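Local coordinates for insecticidal protein (Brevibacillus laterosporus, PDB 7ML9) that is active against the western corn rootworm, probably by forming beta-barrel pores in membranes as a member of the epsilon-toxin/MTX2 family within the aerolysin clan, at residues 199-210 with 280-291; 118-126 with 192-200. All coordinates share one frame; numbering follows the deposited sequence.

Interaction 1. Residues 199-210 with 280-291; sequences GKTYRVLAYLNT and GTDFILKIEDIT. With EDO (1,2-ethanediol), chain I.
An antiparallel ladder between two long strands, the recurrent building element of the elongated epsilon-toxin/MTX2 fold, joins residues 199-210 to 280-291. From Arg203 with Glu288 to Tyr207 with Ile284, hydrogen-bonded pairs take turns with non-hydrogen-bonded ones, and the short strand axes approach to 4.4 Å. One face is mixed, the charges of Arg203, Glu288 and Lys286 set beside Leu205, Tyr207 and Ile284. Arg203 leaves with CG anti to the backbone N (chi1 -174°) and bends at chi3, which brings NH2 to Glu288 OE1 at 2.5 Å, a very short salt bridge whose flat groups are turned 49° apart. Ile290 CG2 lies over one face of the guanidinium, toward its rim. Lys286 reaches the other oxygen of Glu288 through a long, weak salt bridge, so this carboxylate lies between two cations.

The opposite face is largely apolar between Val204 and Leu208: Ile287 CD1 packs on Val204 CG2 (3.6 Å), Leu285 CD2 on Ala206 CB, and Leu208 CD1 sits over the Phe283 ring, a CH-pi contact 4.2 Å from the centroid. Near one end Asn209 gives ND2 to Asp282 OD1 at 3.0 Å, almost in the amide plane. At the other, Thr291 OG1 takes the N-H of Thr201 (2.9 Å) while Asp289 OD1 holds Thr291 in an Asx turn. Strand 86-115 borders 201-210, strand 303-323 borders 280-289, and strand 130-147 packs against Ala206 and Leu208.

Interaction 2. Residues 118-126 with 192-200; sequences KGTMDQELL and QKIKVPAGK
Asp122 and Ala198 show how a side chain can carry a pairing past the end of a short ladder. With CG anti to the carbonyl carbon (chi1 -65°), the carboxylate swings over to Pro197, and OD1 accepts the N-H of Ala198 at 2.8 Å, a nearly straight bond arriving on the anti side and 25° out of the carboxylate plane. The residues it reaches form a type II turn, Pro197 to Lys200, with Gly199 at positive phi. Ala198 CB presses against the backbone of Gly119 and Thr120, and a weak bond runs from Gly199 N to Gly119 O.

Beyond Asp122 the ladder proper has hydrogen-bonded pairs Gln123 with Val196 and Leu125 with Ile194, the latter joined by Leu125 N to Ile194 O at 2.7 Å. On the face of Leu125, its CD1 comes across Val196 at about a right angle, touching CG2 at 3.9 Å.

On the other face Lys193 lies across Glu124 and Leu126. Its CG leaves anti to the backbone N, but bends at chi2 (113°) and chi4 fold the chain across the neighbouring strand: CG and CE lie on Glu124 CB, CD on Leu126 CD2 (3.6 Å), and NZ beside Leu126 CG. From there NZ makes a weak bond to Glu124 O at 3.5 Å, and a water bridges the same two atoms.

The Glu124 carboxylate is not engaged by this ammonium, and Asp122 and Lys195 stay beyond salt-bridge range. Cohesion in this surface contact therefore appears to rest on backbone bonds, the Asp122 bond and apolar contacts of Leu125 and of the Lys193 chain, with charge attraction probably secondary.

From the N terminus, strand 86-115 leads into 118-126, the first half of interaction 2. The chain then passes through the strands from 130 to 189 and returns at 192-200, closing a loop of 65 intervening residues. The turn at Pro197 to Lys200 hands it directly to strand 201-229, where interaction 1 opens; 280-291 closes that loop after 69 more. The two are thus in series, meeting at Gly199 and Lys200, and neither nests in nor crosses the other. The centres of interactions 1 and 2 lie about 15 Å apart. Tyr202 packs on Val196 and Pro197, and Leu285 on Gln192, tying the two-stranded surface sheet to the large sheet near one end of the elongated molecule.

Interaction 1. Residues 199-210 with 280-291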
loop_
_atom_site.group_PDB
_atom_site.type_symbol
_atom_site.label_atom_id
_atom_site.label_comp_id
_atom_site.label_asym_id
_atom_site.label_seq_id
_atom_site.Cartn_x
_atom_site.Cartn_y
_atom_site.Cartn_z
ATOM N N GLY A 199 -44.822 16.684 -30.092
ATOM C CA GLY A 199 -44.888 18.076 -29.704
ATOM C C GLY A 199 -43.996 18.480 -28.549
ATOM O O GLY A 199 -44.036 19.648 -28.141
ATOM N N LYS A 200 -43.182 17.574 -28.012
ATOM C CA LYS A 200 -42.363 17.890 -26.850
ATOM C C LYS A 200 -40.913 18.141 -27.257
ATOM O O LYS A 200 -40.409 17.586 -28.233
ATOM C CB LYS A 200 -42.414 16.763 -25.819
ATOM C CG LYS A 200 -43.802 16.438 -25.285
ATOM C CD LYS A 200 -44.459 17.620 -24.611
ATOM C CE LYS A 200 -45.724 17.173 -23.881
ATOM N NZ LYS A 200 -46.461 18.347 -23.352
ATOM N N THR A 201 -40.251 19.010 -26.508
ATOM C CA THR A 201 -38.819 19.226 -26.662
ATOM C C THR A 201 -38.162 18.877 -25.339
ATOM O O THR A 201 -38.536 19.424 -24.298
ATOM C CB THR A 201 -38.500 20.665 -27.058
ATOM O OG1 THR A 201 -39.166 20.988 -28.288
ATOM C CG2 THR A 201 -36.989 20.826 -27.247
ATOM N N TYR A 202 -37.208 17.957 -25.380
ATOM C CA TYR A 202 -36.493 17.515 -24.195
ATOM C C TYR A 202 -35.035 17.969 -24.250
ATOM O O TYR A 202 -34.464 18.181 -25.323
ATOM C CB TYR A 202 -36.551 15.993 -24.055
ATOM C CG TYR A 202 -37.852 15.449 -23.521
ATOM C CD1 TYR A 202 -38.915 16.295 -23.204
ATOM C CD2 TYR A 202 -38.012 14.077 -23.310
ATOM C CE1 TYR A 202 -40.104 15.791 -22.711
ATOM C CE2 TYR A 202 -39.196 13.566 -22.817
ATOM C CZ TYR A 202 -40.237 14.429 -22.521
ATOM O OH TYR A 202 -41.407 13.923 -22.020
ATOM N N ARG A 203 -34.457 18.163 -23.075
ATOM C CA ARG A 203 -33.051 18.499 -22.929
ATOM C C ARG A 203 -32.403 17.378 -22.137
ATOM O O ARG A 203 -32.942 16.964 -21.108
ATOM C CB ARG A 203 -32.889 19.834 -22.209
ATOM C CG ARG A 203 -31.480 20.332 -22.123
ATOM C CD ARG A 203 -31.487 21.800 -21.756
ATOM N NE ARG A 203 -31.604 21.992 -20.317
ATOM C CZ ARG A 203 -32.005 23.120 -19.743
ATOM N NH1 ARG A 203 -32.344 24.161 -20.493
ATOM N NH2 ARG A 203 -32.077 23.203 -18.418
ATOM N N VAL A 204 -31.280 16.860 -22.632
ATOM C CA VAL A 204 -30.498 15.850 -21.922
ATOM C C VAL A 204 -29.247 16.525 -21.381
ATOM O O VAL A 204 -28.447 17.055 -22.159
ATOM C CB VAL A 204 -30.117 14.673 -22.829
ATOM C CG1 VAL A 204 -29.398 13.593 -22.006
ATOM C CG2 VAL A 204 -31.345 14.114 -23.502
ATOM N N LEU A 205 -29.082 16.516 -20.056
ATOM C CA LEU A 205 -27.867 16.982 -19.392
ATOM C C LEU A 205 -27.080 15.781 -18.886
ATOM O O LEU A 205 -27.659 14.848 -18.319
ATOM C CB LEU A 205 -28.179 17.898 -18.210
ATOM C CG LEU A 205 -29.105 19.106 -18.322
ATOM C CD1 LEU A 205 -29.075 19.894 -17.022
ATOM C CD2 LEU A 205 -28.671 19.996 -19.422
ATOM N N ALA A 206 -25.757 15.809 -19.071
ATOM C CA ALA A 206 -24.895 14.691 -18.696
ATOM C C ALA A 206 -23.933 15.122 -17.598
ATOM O O ALA A 206 -23.389 16.237 -17.630
ATOM C CB ALA A 206 -24.099 14.153 -19.896
ATOM N N TYR A 207 -23.735 14.232 -16.624
ATOM C CA TYR A 207 -22.816 14.455 -15.519
ATOM C C TYR A 207 -21.947 13.225 -15.335
ATOM O O TYR A 207 -22.436 12.093 -15.412
ATOM C CB TYR A 207 -23.558 14.751 -14.215
ATOM C CG TYR A 207 -24.404 15.991 -14.264
ATOM C CD1 TYR A 207 -25.682 15.957 -14.812
ATOM C CD2 TYR A 207 -23.936 17.190 -13.760
ATOM C CE1 TYR A 207 -26.467 17.095 -14.857
ATOM C CE2 TYR A 207 -24.719 18.334 -13.795
ATOM C CZ TYR A 207 -25.985 18.274 -14.349
ATOM O OH TYR A 207 -26.771 19.401 -14.403
ATOM N N LEU A 208 -20.648 13.446 -15.118
ATOM C CA LEU A 208 -19.739 12.356 -14.789
ATOM C C LEU A 208 -19.720 12.195 -13.270
ATOM O O LEU A 208 -19.451 13.157 -12.543
ATOM C CB LEU A 208 -18.329 12.632 -15.314
ATOM C CG LEU A 208 -17.255 11.610 -14.915
ATOM C CD1 LEU A 208 -17.482 10.273 -15.597
ATOM C CD2 LEU A 208 -15.871 12.156 -15.251
ATOM N N ASN A 209 -20.011 10.992 -12.798
ATOM C CA ASN A 209 -19.855 10.698 -11.379
ATOM C C ASN A 209 -18.423 10.231 -11.139
ATOM O O ASN A 209 -17.842 9.535 -11.979
ATOM C CB ASN A 209 -20.845 9.621 -10.929
ATOM C CG ASN A 209 -22.244 10.178 -10.655
ATOM O OD1 ASN A 209 -22.413 11.285 -10.121
ATOM N ND2 ASN A 209 -23.248 9.397 -11.004
ATOM N N THR A 210 -17.864 10.613 -9.994
ATOM C CA THR A 210 -16.489 10.267 -9.652
ATOM C C THR A 210 -16.442 9.503 -8.328
ATOM O O THR A 210 -17.373 9.555 -7.510
ATOM C CB THR A 210 -15.606 11.525 -9.553
ATOM O OG1 THR A 210 -16.061 12.348 -8.477
ATOM C CG2 THR A 210 -15.649 12.357 -10.858
ATOM N N GLY A 280 -13.349 8.204 -12.562
ATOM C CA GLY A 280 -14.763 8.279 -12.865
ATOM C C GLY A 280 -15.435 6.939 -12.627
ATOM O O GLY A 280 -14.825 5.875 -12.756
ATOM N N THR A 281 -16.713 6.994 -12.259
ATOM C CA THR A 281 -17.496 5.789 -11.998
ATOM C C THR A 281 -18.537 5.505 -13.074
ATOM O O THR A 281 -18.558 4.401 -13.638
ATOM C CB THR A 281 -18.159 5.893 -10.613
ATOM O OG1 THR A 281 -18.841 7.145 -10.472
ATOM C CG2 THR A 281 -17.080 5.818 -9.520
ATOM N N ASP A 282 -19.395 6.474 -13.395
ATOM C CA ASP A 282 -20.369 6.300 -14.465
ATOM C C ASP A 282 -20.916 7.675 -14.833
ATOM O O ASP A 282 -20.528 8.691 -14.253
ATOM C CB ASP A 282 -21.483 5.316 -14.059
ATOM C CG ASP A 282 -22.392 5.842 -12.934
ATOM O OD1 ASP A 282 -22.272 7.002 -12.472
ATOM O OD2 ASP A 282 -23.266 5.058 -12.504
ATOM N N PHE A 283 -21.820 7.699 -15.812
ATOM C CA PHE A 283 -22.558 8.908 -16.162
ATOM C C PHE A 283 -23.991 8.804 -15.644
ATOM O O PHE A 283 -24.588 7.724 -15.649
ATOM C CB PHE A 283 -22.598 9.134 -17.680
ATOM C CG PHE A 283 -21.304 9.636 -18.270
ATOM C CD1 PHE A 283 -20.996 10.987 -18.255
ATOM C CD2 PHE A 283 -20.399 8.747 -18.844
ATOM C CE1 PHE A 283 -19.795 11.454 -18.818
ATOM C CE2 PHE A 283 -19.206 9.203 -19.404
ATOM C CZ PHE A 283 -18.911 10.549 -19.394
ATOM N N ILE A 284 -24.530 9.932 -15.194
ATOM C CA ILE A 284 -25.966 10.095 -15.001
ATOM C C ILE A 284 -26.479 11.090 -16.037
ATOM O O ILE A 284 -25.931 12.193 -16.172
ATOM C CB ILE A 284 -26.300 10.539 -13.567
ATOM C CG1 ILE A 284 -27.812 10.746 -13.399
ATOM C CG2 ILE A 284 -25.521 11.777 -13.182
ATOM C CD1 ILE A 284 -28.315 10.415 -11.993
ATOM N N LEU A 285 -27.511 10.687 -16.785
ATOM C CA LEU A 285 -28.215 11.564 -17.715
ATOM C C LEU A 285 -29.512 12.039 -17.077
ATOM O O LEU A 285 -30.291 11.229 -16.568
ATOM C CB LEU A 285 -28.516 10.855 -19.032
ATOM C CG LEU A 285 -27.345 10.286 -19.818
ATOM C CD1 LEU A 285 -27.794 9.838 -21.204
ATOM C CD2 LEU A 285 -26.252 11.321 -19.907
ATOM N N LYS A 286 -29.724 13.344 -17.088
ATOM C CA LYS A 286 -30.911 13.982 -16.546
ATOM C C LYS A 286 -31.730 14.523 -17.714
ATOM O O LYS A 286 -31.220 15.311 -18.520
ATOM C CB LYS A 286 -30.488 15.085 -15.582
ATOM C CG LYS A 286 -31.557 15.964 -15.001
ATOM C CD LYS A 286 -30.882 17.196 -14.409
ATOM C CE LYS A 286 -31.315 17.480 -12.988
ATOM N NZ LYS A 286 -31.792 18.886 -12.840
ATOM N N ILE A 287 -32.985 14.086 -17.816
ATOM C CA ILE A 287 -33.865 14.437 -18.931
ATOM C C ILE A 287 -34.854 15.488 -18.458
ATOM O O ILE A 287 -35.618 15.244 -17.518
ATOM C CB ILE A 287 -34.615 13.206 -19.458
ATOM C CG1 ILE A 287 -33.659 12.031 -19.646
ATOM C CG2 ILE A 287 -35.394 13.565 -20.733
ATOM C CD1 ILE A 287 -32.543 12.300 -20.616
ATOM N N GLU A 288 -34.861 16.648 -19.115
ATOM C CA GLU A 288 -35.731 17.755 -18.743
ATOM C C GLU A 288 -36.705 18.076 -19.870
ATOM O O GLU A 288 -36.326 18.106 -21.044
ATOM C CB GLU A 288 -34.933 19.012 -18.413
ATOM C CG GLU A 288 -34.062 18.904 -17.177
ATOM C CD GLU A 288 -33.309 20.191 -16.884
ATOM O OE1 GLU A 288 -33.247 21.063 -17.782
ATOM O OE2 GLU A 288 -32.786 20.331 -15.753
ATOM N N ASP A 289 -37.956 18.334 -19.500
ATOM C CA ASP A 289 -38.974 18.789 -20.443
ATOM C C ASP A 289 -38.865 20.305 -20.527
ATOM O O ASP A 289 -39.143 21.008 -19.549
ATOM C CB ASP A 289 -40.360 18.348 -19.979
ATOM C CG ASP A 289 -41.453 18.619 -21.014
ATOM O OD1 ASP A 289 -41.208 19.381 -21.972
ATOM O OD2 ASP A 289 -42.558 18.057 -20.861
ATOM N N ILE A 290 -38.435 20.812 -21.679
ATOM C CA ILE A 290 -38.301 22.245 -21.885
ATOM C C ILE A 290 -39.292 22.746 -22.933
ATOM O O ILE A 290 -39.083 23.799 -23.522
ATOM C CB ILE A 290 -36.862 22.631 -22.259
ATOM C CG1 ILE A 290 -36.401 21.847 -23.483
ATOM C CG2 ILE A 290 -35.932 22.388 -21.083
ATOM C CD1 ILE A 290 -35.253 22.507 -24.221
ATOM N N THR A 291 -40.347 21.974 -23.193
ATOM C CA THR A 291 -41.366 22.375 -24.161
ATOM C C THR A 291 -41.887 23.781 -23.867
ATOM O O THR A 291 -41.861 24.664 -24.733
ATOM C CB THR A 291 -42.505 21.356 -24.146
ATOM O OG1 THR A 291 -41.969 20.042 -24.365
ATOM C CG2 THR A 291 -43.547 21.681 -25.224
HETATM C C1 EDO I . -30.785 23.799 -24.498
HETATM O O1 EDO I . -29.563 23.099 -24.761
HETATM C C2 EDO I . -30.530 24.970 -23.564
HETATM O O2 EDO I . -31.474 24.895 -22.492
HETATM O O HOH W 1 -44.814 19.325 -21.670
#

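Interaction 2. Residues 118-126 with 192-200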
loop_
_atom_site.group_PDB
_atom_site.type_symbol
_atom_site.label_atom_id
_atom_site.label_comp_id
_atom_site.label_asym_id
_atom_site.label_seq_id
_atom_site.Cartn_x
_atom_site.Cartn_y
_atom_site.Cartn_z
ATOM N N LYS A 118 -42.178 19.439 -33.653
ATOM C CA LYS A 118 -42.930 19.402 -34.900
ATOM C C LYS A 118 -43.462 18.015 -35.233
ATOM O O LYS A 118 -44.069 17.837 -36.296
ATOM C CB LYS A 118 -42.055 19.904 -36.050
ATOM C CG LYS A 118 -41.622 21.352 -35.885
ATOM C CD LYS A 118 -42.727 22.306 -36.296
ATOM C CE LYS A 118 -42.491 23.707 -35.745
ATOM N NZ LYS A 118 -43.280 23.954 -34.495
ATOM N N GLY A 119 -43.249 17.029 -34.367
ATOM C CA GLY A 119 -43.657 15.673 -34.663
ATOM C C GLY A 119 -45.093 15.414 -34.246
ATOM O O GLY A 119 -45.584 15.955 -33.255
ATOM N N THR A 120 -45.776 14.584 -35.028
ATOM C CA THR A 120 -47.128 14.165 -34.681
ATOM C C THR A 120 -47.159 12.804 -34.005
ATOM O O THR A 120 -48.210 12.398 -33.503
ATOM C CB THR A 120 -48.005 14.138 -35.938
ATOM O OG1 THR A 120 -47.423 13.251 -36.898
ATOM C CG2 THR A 120 -48.100 15.541 -36.547
ATOM N N MET A 121 -46.032 12.095 -33.985
ATOM C CA MET A 121 -45.911 10.788 -33.361
ATOM C C MET A 121 -44.898 10.858 -32.225
ATOM O O MET A 121 -43.871 11.539 -32.344
ATOM C CB MET A 121 -45.455 9.739 -34.385
ATOM C CG MET A 121 -46.280 9.721 -35.674
ATOM S SD MET A 121 -47.985 9.226 -35.314
ATOM C CE MET A 121 -47.746 7.485 -34.938
ATOM N N ASP A 122 -45.195 10.169 -31.120
ATOM C CA ASP A 122 -44.185 9.914 -30.098
ATOM C C ASP A 122 -42.990 9.208 -30.732
ATOM O O ASP A 122 -43.150 8.331 -31.580
ATOM C CB ASP A 122 -44.747 9.027 -28.989
ATOM C CG ASP A 122 -45.853 9.688 -28.203
ATOM O OD1 ASP A 122 -46.128 10.889 -28.427
ATOM O OD2 ASP A 122 -46.445 8.989 -27.345
ATOM N N GLN A 123 -41.781 9.582 -30.315
ATOM C CA GLN A 123 -40.580 9.003 -30.895
ATOM C C GLN A 123 -39.661 8.466 -29.802
ATOM O O GLN A 123 -39.678 8.924 -28.654
ATOM C CB GLN A 123 -39.816 10.033 -31.774
ATOM C CG GLN A 123 -40.665 10.637 -32.908
ATOM C CD GLN A 123 -40.891 9.665 -34.050
ATOM O OE1 GLN A 123 -40.338 8.573 -34.059
ATOM N NE2 GLN A 123 -41.729 10.054 -35.014
ATOM N N GLU A 124 -38.861 7.478 -30.173
ATOM C CA GLU A 124 -37.746 7.032 -29.344
ATOM C C GLU A 124 -36.492 7.565 -30.023
ATOM O O GLU A 124 -36.131 7.113 -31.115
ATOM C CB GLU A 124 -37.730 5.513 -29.192
ATOM C CG GLU A 124 -38.154 5.059 -27.802
ATOM C CD GLU A 124 -38.774 3.671 -27.801
ATOM O OE1 GLU A 124 -39.655 3.408 -26.949
ATOM O OE2 GLU A 124 -38.379 2.858 -28.665
ATOM N N LEU A 125 -35.881 8.568 -29.400
ATOM C CA LEU A 125 -34.787 9.341 -29.976
ATOM C C LEU A 125 -33.488 9.001 -29.252
ATOM O O LEU A 125 -33.454 8.962 -28.019
ATOM C CB LEU A 125 -35.083 10.840 -29.872
ATOM C CG LEU A 125 -36.344 11.283 -30.628
ATOM C CD1 LEU A 125 -36.583 12.797 -30.496
ATOM C CD2 LEU A 125 -36.208 10.866 -32.067
ATOM N N LEU A 126 -32.435 8.757 -30.026
ATOM C CA LEU A 126 -31.122 8.432 -29.491
ATOM C C LEU A 126 -30.359 9.697 -29.130
ATOM O O LEU A 126 -30.285 10.643 -29.931
ATOM C CB LEU A 126 -30.336 7.610 -30.511
ATOM C CG LEU A 126 -30.878 6.196 -30.683
ATOM C CD1 LEU A 126 -30.455 5.607 -32.017
ATOM C CD2 LEU A 126 -30.366 5.342 -29.513
ATOM N N GLN A 192 -28.126 6.759 -25.610
ATOM C CA GLN A 192 -29.301 6.246 -24.918
ATOM C C GLN A 192 -30.567 6.554 -25.717
ATOM O O GLN A 192 -30.652 7.573 -26.409
ATOM C CB GLN A 192 -29.428 6.844 -23.512
ATOM C CG GLN A 192 -28.211 6.605 -22.615
ATOM C CD GLN A 192 -27.913 5.121 -22.445
ATOM O OE1 GLN A 192 -26.799 4.659 -22.711
ATOM N NE2 GLN A 192 -28.918 4.365 -22.012
ATOM N N LYS A 193 -31.552 5.665 -25.601
ATOM C CA LYS A 193 -32.841 5.786 -26.278
ATOM C C LYS A 193 -33.839 6.439 -25.323
ATOM O O LYS A 193 -34.087 5.919 -24.230
ATOM C CB LYS A 193 -33.340 4.412 -26.736
ATOM C CG LYS A 193 -34.261 4.458 -27.955
ATOM C CD LYS A 193 -33.626 3.804 -29.192
ATOM C CE LYS A 193 -34.494 3.966 -30.460
ATOM N NZ LYS A 193 -33.793 4.591 -31.634
ATOM N N ILE A 194 -34.401 7.581 -25.728
ATOM C CA ILE A 194 -35.317 8.370 -24.905
ATOM C C ILE A 194 -36.663 8.476 -25.619
ATOM O O ILE A 194 -36.713 8.830 -26.803
ATOM C CB ILE A 194 -34.760 9.778 -24.625
ATOM C CG1 ILE A 194 -33.321 9.692 -24.104
ATOM C CG2 ILE A 194 -35.654 10.514 -23.651
ATOM C CD1 ILE A 194 -33.219 8.992 -22.794
ATOM N N LYS A 195 -37.751 8.187 -24.901
ATOM C CA LYS A 195 -39.090 8.401 -25.447
ATOM C C LYS A 195 -39.447 9.881 -25.322
ATOM O O LYS A 195 -39.488 10.423 -24.215
ATOM C CB LYS A 195 -40.123 7.527 -24.732
ATOM C CG LYS A 195 -41.570 7.806 -25.160
ATOM C CD LYS A 195 -42.476 6.577 -24.985
ATOM C CE LYS A 195 -43.932 6.972 -24.717
ATOM N NZ LYS A 195 -44.047 8.036 -23.668
ATOM N N VAL A 196 -39.665 10.542 -26.457
ATOM C CA VAL A 196 -40.029 11.958 -26.477
ATOM C C VAL A 196 -41.408 12.085 -27.119
ATOM O O VAL A 196 -41.566 11.787 -28.312
ATOM C CB VAL A 196 -38.991 12.801 -27.232
ATOM C CG1 VAL A 196 -39.336 14.283 -27.117
ATOM C CG2 VAL A 196 -37.577 12.526 -26.694
ATOM N N PRO A 197 -42.426 12.494 -26.367
ATOM C CA PRO A 197 -43.789 12.536 -26.920
ATOM C C PRO A 197 -43.972 13.602 -27.994
ATOM O O PRO A 197 -43.290 14.636 -28.015
ATOM C CB PRO A 197 -44.657 12.846 -25.696
ATOM C CG PRO A 197 -43.839 12.423 -24.513
ATOM C CD PRO A 197 -42.403 12.685 -24.907
ATOM N N ALA A 198 -44.948 13.354 -28.874
ATOM C CA ALA A 198 -45.281 14.306 -29.931
ATOM C C ALA A 198 -45.402 15.723 -29.377
ATOM O O ALA A 198 -45.984 15.943 -28.312
ATOM C CB ALA A 198 -46.591 13.885 -30.617
ATOM N N GLY A 199 -44.822 16.684 -30.092
ATOM C CA GLY A 199 -44.888 18.076 -29.704
ATOM C C GLY A 199 -43.996 18.480 -28.549
ATOM O O GLY A 199 -44.036 19.648 -28.141
ATOM N N LYS A 200 -43.182 17.574 -28.012
ATOM C CA LYS A 200 -42.363 17.890 -26.850
ATOM C C LYS A 200 -40.913 18.141 -27.257
ATOM O O LYS A 200 -40.409 17.586 -28.233
ATOM C CB LYS A 200 -42.414 16.763 -25.819
ATOM C CG LYS A 200 -43.802 16.438 -25.285
ATOM C CD LYS A 200 -44.459 17.620 -24.611
ATOM C CE LYS A 200 -45.724 17.173 -23.881
ATOM N NZ LYS A 200 -46.461 18.347 -23.352
HETATM O O HOH W 2 -34.036 6.693 -32.923
#